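Local coordinates for PrgB (Enterococcus faecalis, PDB 6GED), which is a cell-wall protein of the antigen I/II family that probably acts as an adhesin, its adhesin domain binding DNA and promoting cell aggregation, at residues E212-F217 with I280-G285. Sequence-based numbering, arbitrary orientation.
With NA (sodium ion), chain D.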
loop_
_atom_site.group_PDB
_atom_site.type_symbol
_atom_site.label_atom_id
_atom_site.label_comp_id
_atom_site.label_asym_id
_atom_site.label_seq_id
_atom_site.Cartn_x
_atom_site.Cartn_y
_atom_site.Cartn_z
ATOM N N GLU A 212 9.415 -1.456 5.118
ATOM C CA GLU A 212 7.991 -1.437 4.850
ATOM C C GLU A 212 7.369 -2.758 5.334
ATOM O O GLU A 212 7.997 -3.818 5.270
ATOM C CB GLU A 212 7.760 -1.222 3.351
ATOM C CG GLU A 212 8.516 0.054 2.886
ATOM C CD GLU A 212 8.072 0.598 1.552
ATOM O OE1 GLU A 212 7.260 -0.059 0.887
ATOM O OE2 GLU A 212 8.558 1.684 1.147
ATOM N N PHE A 213 6.125 -2.700 5.802
ATOM C CA PHE A 213 5.536 -3.856 6.471
ATOM C C PHE A 213 4.053 -3.933 6.165
ATOM O O PHE A 213 3.449 -2.959 5.722
ATOM C CB PHE A 213 5.754 -3.840 8.011
ATOM C CG PHE A 213 4.986 -2.738 8.752
ATOM C CD1 PHE A 213 5.655 -1.573 9.119
ATOM C CD2 PHE A 213 3.635 -2.889 9.130
ATOM C CE1 PHE A 213 4.997 -0.544 9.826
ATOM C CE2 PHE A 213 2.959 -1.837 9.849
ATOM C CZ PHE A 213 3.674 -0.666 10.175
ATOM N N VAL A 214 3.482 -5.130 6.405
ATOM C CA VAL A 214 2.036 -5.302 6.494
ATOM C C VAL A 214 1.769 -5.935 7.863
ATOM O O VAL A 214 2.666 -6.503 8.503
ATOM C CB VAL A 214 1.425 -6.138 5.324
ATOM C CG1 VAL A 214 1.534 -5.393 3.968
ATOM C CG2 VAL A 214 2.086 -7.507 5.197
ATOM N N SER A 215 0.550 -5.760 8.349
ATOM C CA SER A 215 0.235 -6.245 9.685
ATOM C C SER A 215 -1.275 -6.201 9.864
ATOM O O SER A 215 -2.003 -5.732 8.990
ATOM C CB SER A 215 0.930 -5.389 10.748
ATOM O OG SER A 215 0.443 -4.074 10.628
ATOM N N ASP A 216 -1.736 -6.640 11.047
ATOM C CA ASP A 216 -3.091 -6.326 11.504
ATOM C C ASP A 216 -4.146 -6.783 10.499
ATOM O O ASP A 216 -4.983 -6.003 10.029
ATOM C CB ASP A 216 -3.169 -4.829 11.778
ATOM C CG ASP A 216 -2.194 -4.427 12.883
ATOM O OD1 ASP A 216 -1.305 -3.598 12.633
ATOM O OD2 ASP A 216 -2.279 -5.011 13.968
ATOM N N PHE A 217 -4.026 -8.044 10.093
ATOM C CA PHE A 217 -4.980 -8.600 9.153
ATOM C C PHE A 217 -6.362 -8.658 9.780
ATOM O O PHE A 217 -6.504 -8.892 10.981
ATOM C CB PHE A 217 -4.516 -9.981 8.691
ATOM C CG PHE A 217 -3.428 -9.868 7.668
ATOM C CD1 PHE A 217 -3.742 -9.736 6.330
ATOM C CD2 PHE A 217 -2.091 -9.736 8.073
ATOM C CE1 PHE A 217 -2.681 -9.546 5.364
ATOM C CE2 PHE A 217 -1.058 -9.530 7.130
ATOM C CZ PHE A 217 -1.353 -9.438 5.799
ATOM N N ILE A 280 -11.589 -8.106 2.578
ATOM C CA ILE A 280 -10.160 -7.849 2.667
ATOM C C ILE A 280 -9.910 -6.656 3.588
ATOM O O ILE A 280 -10.468 -5.571 3.377
ATOM C CB ILE A 280 -9.581 -7.558 1.280
ATOM C CG1 ILE A 280 -9.663 -8.779 0.353
ATOM C CG2 ILE A 280 -8.124 -7.055 1.414
ATOM C CD1 ILE A 280 -9.217 -8.442 -1.123
ATOM N N SER A 281 -8.991 -6.823 4.530
ATOM C CA SER A 281 -8.620 -5.732 5.429
ATOM C C SER A 281 -7.257 -6.051 6.021
ATOM O O SER A 281 -6.990 -7.206 6.361
ATOM C CB SER A 281 -9.725 -5.588 6.522
ATOM O OG SER A 281 -9.290 -4.985 7.665
ATOM N N PHE A 282 -6.397 -5.026 6.147
ATOM C CA PHE A 282 -5.059 -5.211 6.701
ATOM C C PHE A 282 -4.448 -3.814 6.846
ATOM O O PHE A 282 -4.975 -2.850 6.303
ATOM C CB PHE A 282 -4.167 -6.104 5.843
ATOM C CG PHE A 282 -3.969 -5.589 4.460
ATOM C CD1 PHE A 282 -4.908 -5.861 3.461
ATOM C CD2 PHE A 282 -2.845 -4.788 4.150
ATOM C CE1 PHE A 282 -4.731 -5.349 2.146
ATOM C CE2 PHE A 282 -2.660 -4.274 2.858
ATOM C CZ PHE A 282 -3.598 -4.529 1.856
ATOM N N SER A 283 -3.344 -3.713 7.581
ATOM C CA SER A 283 -2.619 -2.455 7.646
ATOM C C SER A 283 -1.295 -2.593 6.913
ATOM O O SER A 283 -0.770 -3.692 6.747
ATOM C CB SER A 283 -2.335 -2.058 9.104
ATOM O OG SER A 283 -3.556 -1.792 9.815
ATOM N N PHE A 284 -0.751 -1.449 6.511
ATOM C CA PHE A 284 0.568 -1.411 5.884
ATOM C C PHE A 284 1.250 -0.158 6.396
ATOM O O PHE A 284 0.581 0.813 6.770
ATOM C CB PHE A 284 0.490 -1.423 4.326
ATOM C CG PHE A 284 -0.231 -0.251 3.725
ATOM C CD1 PHE A 284 -1.602 -0.297 3.492
ATOM C CD2 PHE A 284 0.470 0.926 3.415
ATOM C CE1 PHE A 284 -2.257 0.789 2.963
ATOM C CE2 PHE A 284 -0.174 2.009 2.871
ATOM C CZ PHE A 284 -1.541 1.955 2.650
ATOM N N GLY A 285 2.580 -0.169 6.385
ATOM C CA GLY A 285 3.293 1.006 6.862
ATOM C C GLY A 285 4.789 0.881 6.748
ATOM O O GLY A 285 5.330 0.089 5.962
HETATM NA NA NA D . 8.399 -0.964 -1.255
HETATM O O HOH W 1 10.155 -0.310 -3.030
HETATM O O HOH W 2 6.898 0.180 -2.480
#
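Phe213 lays its ring flat over the backbone of Gly285, whose CA sits 3.9 Å from the ring centroid and whose N lies over the centre of the same face. With CG between the backbone N and the carbonyl carbon (chi1 68°), the ring leans across and packs directly on the glycine backbone, Phe213 CD1 and CE1 against Gly285 C. At this tight end the antiparallel strands 211-215 and 280-287 are laced by paired amide bonds, Phe213 N to Gly285 O at 2.9 Å and Gly285 N back to Phe213 O at 3.0 Å. Ser215 and Ser283 repeat the exchange, the straighter bond running from Ser283 N to Ser215 O at 2.8 Å. On the other face, Val214 CG1 rests 4.1 Å from Phe284 CB, and the Phe282 and Phe284 rings continue toward Phe302.

Past Ser215 the amide exchange between the two segments ends and the partly exposed turn begins. Phe217 bends back so that Phe282 CB sits beneath its ring face, 3.7 Å from Phe217 CD1, yet the two rings barely overlap. Asp216 OD1 accepts Ser215 OG from above the carboxylate plane. In this glucan-binding-protein-C-like domain, whose antiparallel sheet continues from 280-287 to 169-179, two carboxylates thus flank the pairing: Glu212, on the strand, binds sodium with Ser199, Asn201 and waters, and Asp216, in the loop just past it, salt-bridges Lys170.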